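Local coordinates for protein-tyrosine-phosphatase PTP1 (Arabidopsis thaliana, PDB 6KRW) that removes phosphate from phosphotyrosine in proteins, dephosphorylates and probably inhibits the MAP kinase MPK6 and, with MKP1, modulates plant defence responses, at residues A[27-38]-A[282-292]; A[90-98]-A[273-281]. All blocks are in the same frame, centred on the assembly; numbering follows the deposited sequence.

Contact 1: residues A[27-38]-A[282-292]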
# COMPACT_ATOMS: atom_id res chain seq x y z
N PRO A 27 -16.79 12.65 16.56
CA PRO A 27 -15.64 12.94 15.70
C PRO A 27 -14.50 13.70 16.38
O PRO A 27 -13.36 13.59 15.93
CB PRO A 27 -16.25 13.77 14.55
CG PRO A 27 -17.51 14.35 15.14
CD PRO A 27 -18.03 13.26 16.05
N ASP A 28 -14.81 14.43 17.46
CA ASP A 28 -13.75 15.09 18.26
C ASP A 28 -12.75 14.03 18.74
O ASP A 28 -11.55 14.37 18.85
CB ASP A 28 -14.33 15.90 19.42
CG ASP A 28 -15.06 17.16 18.99
OD1 ASP A 28 -15.10 17.44 17.78
OD2 ASP A 28 -15.59 17.88 19.87
N SER A 29 -13.19 12.79 19.01
CA SER A 29 -12.27 11.72 19.49
C SER A 29 -11.28 11.35 18.40
O SER A 29 -10.08 11.18 18.66
CB SER A 29 -13.02 10.51 20.00
OG SER A 29 -13.69 9.84 18.94
N ILE A 30 -11.75 11.28 17.17
CA ILE A 30 -10.90 10.94 16.00
C ILE A 30 -9.91 12.08 15.74
O ILE A 30 -8.74 11.79 15.51
CB ILE A 30 -11.78 10.68 14.77
CG1 ILE A 30 -12.69 9.47 15.01
CG2 ILE A 30 -10.93 10.55 13.51
CD1 ILE A 30 -13.75 9.28 13.95
N ALA A 31 -10.38 13.32 15.77
CA ALA A 31 -9.51 14.49 15.52
C ALA A 31 -8.39 14.50 16.57
O ALA A 31 -7.22 14.76 16.19
CB ALA A 31 -10.30 15.78 15.52
N HIS A 32 -8.76 14.24 17.84
CA HIS A 32 -7.79 14.24 18.97
C HIS A 32 -6.73 13.17 18.71
O HIS A 32 -5.54 13.44 18.96
CB HIS A 32 -8.53 14.01 20.31
CG HIS A 32 -7.69 14.28 21.51
ND1 HIS A 32 -7.01 13.28 22.18
CD2 HIS A 32 -7.45 15.43 22.18
CE1 HIS A 32 -6.37 13.80 23.21
NE2 HIS A 32 -6.63 15.12 23.23
N GLU A 33 -7.14 11.99 18.25
CA GLU A 33 -6.15 10.91 17.96
C GLU A 33 -5.14 11.42 16.93
O GLU A 33 -3.92 11.22 17.10
CB GLU A 33 -6.83 9.64 17.46
CG GLU A 33 -7.67 8.93 18.50
CD GLU A 33 -8.41 7.70 18.00
OE1 GLU A 33 -8.98 6.97 18.83
OE2 GLU A 33 -8.43 7.48 16.77
N PHE A 34 -5.62 12.00 15.82
CA PHE A 34 -4.68 12.43 14.76
C PHE A 34 -3.77 13.56 15.25
O PHE A 34 -2.58 13.54 14.92
CB PHE A 34 -5.43 12.83 13.48
CG PHE A 34 -4.51 13.00 12.32
CD1 PHE A 34 -3.97 11.89 11.69
CD2 PHE A 34 -4.12 14.26 11.88
CE1 PHE A 34 -3.09 12.04 10.63
CE2 PHE A 34 -3.22 14.40 10.84
CZ PHE A 34 -2.72 13.29 10.20
N THR A 35 -4.32 14.53 15.98
CA THR A 35 -3.49 15.62 16.55
C THR A 35 -2.39 15.01 17.43
O THR A 35 -1.22 15.50 17.38
CB THR A 35 -4.37 16.62 17.29
OG1 THR A 35 -5.29 17.17 16.34
CG2 THR A 35 -3.56 17.73 17.91
N GLY A 36 -2.73 13.99 18.21
CA GLY A 36 -1.73 13.32 19.07
C GLY A 36 -0.66 12.63 18.24
O GLY A 36 0.53 12.69 18.59
N LEU A 37 -1.05 11.93 17.19
CA LEU A 37 -0.07 11.29 16.28
C LEU A 37 0.86 12.36 15.70
O LEU A 37 2.07 12.13 15.63
CB LEU A 37 -0.79 10.55 15.16
CG LEU A 37 -1.49 9.25 15.56
CD1 LEU A 37 -2.47 8.80 14.49
CD2 LEU A 37 -0.47 8.15 15.86
N GLN A 38 0.31 13.49 15.27
CA GLN A 38 1.16 14.55 14.67
C GLN A 38 2.11 15.12 15.73
O GLN A 38 3.26 15.42 15.39
CB GLN A 38 0.27 15.63 14.05
CG GLN A 38 -0.55 15.15 12.87
CD GLN A 38 0.31 14.71 11.72
OE1 GLN A 38 0.81 13.57 11.70
NE2 GLN A 38 0.49 15.59 10.75
N VAL A 282 -0.17 7.85 6.52
CA VAL A 282 -1.46 8.58 6.75
C VAL A 282 -1.10 10.05 6.93
O VAL A 282 -0.72 10.48 8.03
CB VAL A 282 -2.35 8.02 7.88
CG1 VAL A 282 -3.73 8.69 7.86
CG2 VAL A 282 -2.51 6.53 7.76
N GLN A 283 -1.23 10.83 5.85
CA GLN A 283 -0.69 12.21 5.84
C GLN A 283 -1.63 13.25 6.43
O GLN A 283 -1.11 14.24 6.99
CB GLN A 283 -0.26 12.57 4.42
CG GLN A 283 1.07 11.95 4.07
CD GLN A 283 2.15 12.82 4.65
OE1 GLN A 283 2.37 13.93 4.18
NE2 GLN A 283 2.82 12.30 5.67
N THR A 284 -2.94 13.09 6.33
CA THR A 284 -3.82 14.23 6.71
C THR A 284 -4.93 13.78 7.65
O THR A 284 -5.27 12.61 7.68
CB THR A 284 -4.45 14.89 5.47
OG1 THR A 284 -5.41 13.99 4.93
CG2 THR A 284 -3.44 15.26 4.40
N MET A 285 -5.53 14.74 8.33
CA MET A 285 -6.66 14.41 9.24
C MET A 285 -7.85 13.91 8.40
O MET A 285 -8.53 12.98 8.85
CB MET A 285 -7.05 15.62 10.09
CG MET A 285 -8.11 15.30 11.12
SD MET A 285 -8.58 16.72 12.14
CE MET A 285 -7.12 16.86 13.17
N ASP A 286 -8.07 14.45 7.20
CA ASP A 286 -9.15 13.90 6.34
C ASP A 286 -8.86 12.45 5.96
O ASP A 286 -9.80 11.64 5.96
CB ASP A 286 -9.36 14.77 5.09
CG ASP A 286 -10.08 16.07 5.36
OD1 ASP A 286 -10.67 16.22 6.45
OD2 ASP A 286 -10.04 16.92 4.47
N GLN A 287 -7.59 12.09 5.72
CA GLN A 287 -7.25 10.68 5.40
C GLN A 287 -7.52 9.81 6.62
O GLN A 287 -7.99 8.71 6.45
CB GLN A 287 -5.81 10.57 4.92
CG GLN A 287 -5.67 11.03 3.47
CD GLN A 287 -4.24 11.15 3.03
OE1 GLN A 287 -3.31 10.89 3.80
NE2 GLN A 287 -4.02 11.53 1.78
N TYR A 288 -7.22 10.31 7.82
CA TYR A 288 -7.46 9.54 9.05
C TYR A 288 -8.96 9.31 9.24
O TYR A 288 -9.37 8.22 9.54
CB TYR A 288 -6.79 10.27 10.22
CG TYR A 288 -6.73 9.47 11.49
CD1 TYR A 288 -5.86 8.39 11.59
CD2 TYR A 288 -7.55 9.75 12.55
CE1 TYR A 288 -5.80 7.63 12.74
CE2 TYR A 288 -7.48 9.01 13.72
CZ TYR A 288 -6.64 7.92 13.79
OH TYR A 288 -6.54 7.17 14.95
N PHE A 289 -9.76 10.34 9.00
CA PHE A 289 -11.24 10.20 9.06
C PHE A 289 -11.69 9.19 8.01
O PHE A 289 -12.59 8.37 8.28
CB PHE A 289 -11.93 11.55 8.87
CG PHE A 289 -12.20 12.27 10.17
CD1 PHE A 289 -13.38 12.05 10.87
CD2 PHE A 289 -11.28 13.16 10.69
CE1 PHE A 289 -13.63 12.71 12.05
CE2 PHE A 289 -11.53 13.80 11.90
CZ PHE A 289 -12.71 13.59 12.57
N PHE A 290 -11.10 9.25 6.82
CA PHE A 290 -11.50 8.32 5.72
C PHE A 290 -11.22 6.87 6.15
O PHE A 290 -12.01 5.99 5.83
CB PHE A 290 -10.79 8.71 4.43
CG PHE A 290 -11.17 7.88 3.23
CD1 PHE A 290 -12.33 8.16 2.52
CD2 PHE A 290 -10.39 6.82 2.82
CE1 PHE A 290 -12.68 7.38 1.42
CE2 PHE A 290 -10.74 6.04 1.72
CZ PHE A 290 -11.90 6.33 1.02
N CYS A 291 -10.12 6.64 6.88
CA CYS A 291 -9.82 5.29 7.42
C CYS A 291 -11.01 4.82 8.25
O CYS A 291 -11.50 3.73 8.07
CB CYS A 291 -8.63 5.27 8.37
SG CYS A 291 -7.02 5.48 7.61
N TYR A 292 -11.46 5.67 9.19
CA TYR A 292 -12.57 5.28 10.09
C TYR A 292 -13.83 5.01 9.26
O TYR A 292 -14.49 4.01 9.47
CB TYR A 292 -12.85 6.37 11.10
CG TYR A 292 -12.09 6.22 12.40
CD1 TYR A 292 -12.58 5.38 13.38
CD2 TYR A 292 -10.93 6.92 12.65
CE1 TYR A 292 -11.92 5.21 14.58
CE2 TYR A 292 -10.26 6.77 13.85
CZ TYR A 292 -10.76 5.91 14.81
OH TYR A 292 -10.13 5.71 16.02
O HOH W 1 1.66 14.48 8.07
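Tyr288 and Tyr292, one helical turn apart, both give their hydroxyl protons to a single carboxylate oxygen, Glu33 OE2. Tyr292 OH, 2.6 Å from Glu33 OE2, reaches its syn lone pair; Tyr288 OH, also 2.6 Å from Glu33 OE2, arrives from above the carboxylate plane, 37° out of it. Glu33 OE1 is satisfied by a salt bridge to Lys23 of helix 7-24. With CG anti to the backbone N (chi1 -169°), the Tyr288 ring enters as a knob among Ile30, Glu33, Phe34 and Leu37. A phenylalanine in its place, lacking the hydroxyl, would probably leave Glu33 OE2 held by one tyrosine and its carboxylate freer to turn. Ile30 fills the wedge between two rings: CG2 sits 3.5 Å from the Phe289 ring centroid, over its centre, and CG1 lies over a face of Tyr292. Phe34 turns one face to the start of helix 285-292, where Met285 CA is 3.9 Å from its ring centroid; Val282 O lies at its edge. Water 1 accepts from Gln38 NE2 and donates to Gln283 O, while Gln38 OE1 is held by Arg275. Thr284 N-caps the helix: Gln287 N donates to Thr284 OG1 (3.0 Å), and Thr284 N weakly to Gln287 OE1, which also accepts from Gln283 N (2.9 Å). This capping box follows Gln283, which probably binds substrate in the phosphatase active site.

Contact 2: residues A[90-98]-A[273-281]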
# COMPACT_ATOMS: atom_id res chain seq x y z
N VAL A 90 16.17 0.36 -2.97
CA VAL A 90 14.91 0.81 -3.59
C VAL A 90 14.11 1.54 -2.52
O VAL A 90 14.17 1.17 -1.33
CB VAL A 90 14.18 -0.37 -4.23
CG1 VAL A 90 13.91 -1.49 -3.28
CG2 VAL A 90 12.87 0.08 -4.88
N ASN A 91 13.39 2.59 -2.90
CA ASN A 91 12.56 3.36 -1.95
C ASN A 91 11.31 2.54 -1.65
O ASN A 91 10.28 2.72 -2.32
CB ASN A 91 12.31 4.76 -2.44
CG ASN A 91 11.71 5.63 -1.37
OD1 ASN A 91 10.83 5.20 -0.62
ND2 ASN A 91 12.17 6.88 -1.30
N ALA A 92 11.40 1.63 -0.70
CA ALA A 92 10.33 0.65 -0.44
C ALA A 92 10.51 0.12 0.97
O ALA A 92 11.69 -0.12 1.38
CB ALA A 92 10.38 -0.49 -1.43
N SER A 93 9.42 -0.02 1.69
CA SER A 93 9.40 -0.40 3.12
C SER A 93 8.51 -1.61 3.33
O SER A 93 7.39 -1.67 2.78
CB SER A 93 8.84 0.75 3.92
OG SER A 93 9.58 1.93 3.74
N LEU A 94 8.94 -2.58 4.11
CA LEU A 94 8.08 -3.67 4.60
C LEU A 94 7.14 -3.20 5.68
O LEU A 94 7.60 -2.70 6.73
CB LEU A 94 8.91 -4.82 5.13
CG LEU A 94 8.09 -6.04 5.52
CD1 LEU A 94 7.42 -6.66 4.30
CD2 LEU A 94 8.96 -7.05 6.24
N ILE A 95 5.84 -3.31 5.44
CA ILE A 95 4.80 -3.00 6.42
C ILE A 95 4.22 -4.30 6.88
O ILE A 95 3.58 -5.01 6.10
CB ILE A 95 3.72 -2.06 5.85
CG1 ILE A 95 4.32 -0.88 5.10
CG2 ILE A 95 2.76 -1.63 6.93
CD1 ILE A 95 5.19 0.02 5.94
N LYS A 96 4.45 -4.66 8.14
CA LYS A 96 4.08 -5.97 8.68
C LYS A 96 3.68 -5.77 10.14
O LYS A 96 4.50 -5.29 10.91
CB LYS A 96 5.21 -6.98 8.50
CG LYS A 96 4.92 -8.38 9.01
CD LYS A 96 6.05 -9.34 8.74
CE LYS A 96 5.70 -10.75 9.16
NZ LYS A 96 6.80 -11.71 8.92
N THR A 97 2.48 -6.16 10.51
CA THR A 97 1.96 -5.99 11.88
C THR A 97 1.94 -7.34 12.60
O THR A 97 1.92 -7.36 13.81
CB THR A 97 0.57 -5.38 11.85
OG1 THR A 97 -0.30 -6.31 11.18
CG2 THR A 97 0.55 -4.04 11.16
N SER A 98 1.88 -8.43 11.87
CA SER A 98 1.49 -9.75 12.44
C SER A 98 2.22 -10.86 11.70
O SER A 98 2.63 -10.66 10.56
CB SER A 98 0.01 -10.02 12.37
OG SER A 98 -0.81 -8.86 12.49
N LEU A 273 2.23 2.39 14.62
CA LEU A 273 3.09 1.25 14.22
C LEU A 273 3.53 1.40 12.76
O LEU A 273 4.69 1.23 12.42
CB LEU A 273 2.37 -0.05 14.45
CG LEU A 273 3.14 -1.31 14.06
CD1 LEU A 273 4.50 -1.40 14.75
CD2 LEU A 273 2.31 -2.54 14.42
N PHE A 274 2.57 1.78 11.91
CA PHE A 274 2.94 2.01 10.50
C PHE A 274 4.01 3.09 10.38
O PHE A 274 4.92 2.96 9.56
CB PHE A 274 1.71 2.45 9.68
CG PHE A 274 0.73 1.39 9.30
CD1 PHE A 274 0.83 0.08 9.73
CD2 PHE A 274 -0.31 1.73 8.45
CE1 PHE A 274 -0.09 -0.88 9.30
CE2 PHE A 274 -1.24 0.77 8.08
CZ PHE A 274 -1.12 -0.53 8.46
N ARG A 275 3.88 4.14 11.18
CA ARG A 275 4.87 5.25 11.14
C ARG A 275 6.26 4.80 11.65
O ARG A 275 7.23 5.32 11.17
CB ARG A 275 4.31 6.47 11.86
CG ARG A 275 3.22 7.16 11.07
CD ARG A 275 2.55 8.22 11.90
NE ARG A 275 1.66 9.00 11.05
CZ ARG A 275 1.25 10.22 11.31
NH1 ARG A 275 1.67 10.87 12.38
NH2 ARG A 275 0.43 10.85 10.49
N LYS A 276 6.30 3.78 12.51
CA LYS A 276 7.60 3.19 12.93
C LYS A 276 8.18 2.37 11.79
O LYS A 276 9.38 2.04 11.81
CB LYS A 276 7.40 2.37 14.20
CG LYS A 276 7.10 3.19 15.45
CD LYS A 276 7.45 2.50 16.74
CE LYS A 276 6.99 1.06 16.84
NZ LYS A 276 6.80 0.65 18.27
N GLN A 277 7.36 2.09 10.75
CA GLN A 277 7.80 1.28 9.60
C GLN A 277 7.98 2.11 8.31
O GLN A 277 8.72 1.65 7.45
CB GLN A 277 6.84 0.10 9.38
CG GLN A 277 6.83 -0.83 10.61
CD GLN A 277 5.93 -2.03 10.50
OE1 GLN A 277 5.38 -2.32 9.45
NE2 GLN A 277 5.82 -2.83 11.55
N ARG A 278 7.36 3.27 8.24
CA ARG A 278 7.62 4.18 7.09
C ARG A 278 7.17 5.57 7.54
O ARG A 278 6.02 5.73 7.98
CB ARG A 278 6.92 3.74 5.79
CG ARG A 278 7.36 4.54 4.58
CD ARG A 278 6.76 3.88 3.33
NE ARG A 278 6.94 4.62 2.08
CZ ARG A 278 8.03 4.67 1.34
NH1 ARG A 278 9.13 4.00 1.70
NH2 ARG A 278 8.06 5.37 0.22
N ILE A 279 8.07 6.53 7.45
CA ILE A 279 7.79 7.88 7.98
C ILE A 279 6.51 8.45 7.36
O ILE A 279 6.35 8.38 6.11
CB ILE A 279 9.00 8.81 7.79
CG1 ILE A 279 8.79 10.12 8.56
CG2 ILE A 279 9.32 9.01 6.32
CD1 ILE A 279 10.00 10.98 8.69
N GLY A 280 5.64 8.96 8.21
CA GLY A 280 4.52 9.81 7.73
C GLY A 280 3.34 9.03 7.18
O GLY A 280 2.45 9.65 6.55
N MET A 281 3.25 7.73 7.39
CA MET A 281 2.07 6.96 6.90
C MET A 281 0.79 7.60 7.45
O MET A 281 0.69 7.84 8.61
CB MET A 281 2.18 5.49 7.33
CG MET A 281 3.33 4.78 6.65
SD MET A 281 2.90 4.10 5.03
CE MET A 281 2.14 2.58 5.55
O HOH W 2 10.97 1.99 6.07
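The Phe274 ring carries Ile95 CG2 over one face, 4.1 Å from its centroid, and Thr97 CG2 at its edge, in plane, 3.7 Å from Phe274 CE1. The guanidinium of Arg278 is engaged along its edge: Ser93 OG and Asn91 OD1 both lie near its plane, and the Asn91 amide is turned 72° against it. NH1 and NH2 of Arg278 close end-on upon one atom, Asn91 OD1, the shorter bond being Arg278 NH2 to Asn91 OD1 at 2.9 Å; NH1 also donates to Ser93 OG. A chi1 of -171° swings the Arg278 chain away from its own backbone N, and it runs extended from CG to NE to reach this far. NH2 has a second acceptor in Ala239 O, in the probable substrate-binding loop after the catalytic Cys237, and Asn91 ND2 is held by Val68 O and Asn63. At the other end, the Gln277 amide pairs with the backbone of Lys96: Lys96 N donates to Gln277 OE1 (2.8 Å), and Gln277 NE2 to Lys96 O (2.9 Å), its N-H pointing nearly straight at 165° but from above the carbonyl plane. Between these polar ends Ile95 CD1 meets Met281 CE tip to tip, 4.0 Å apart. Water 2 bridges Ser93 OG and Gln277 O. The positive charge of Arg278 thus meets neutral oxygens here, an arrangement likely to polarise the Asn91 amide and to steady the loop that carries Ala239.

From the N terminus, helix 27-39, the second helix of the chain, waits for its partner until helix 285-303, so contact 1 closes a loop of 243 residues that spans most of the chain. Contact 2 is nested within it: strand 92-95, an outermost strand of the mixed sheet, meets the end of helix 267-277 after 174 residues. The chain then runs directly from 273-281 into 282-292, passing from one contact to the other. Arg275 couples them as well, its guanidinium probably hydrogen-bonded to Val282 O while it also reaches 27-38. Together they tie helix 27-39 and the sheet edge to the last two helices of the phosphatase domain.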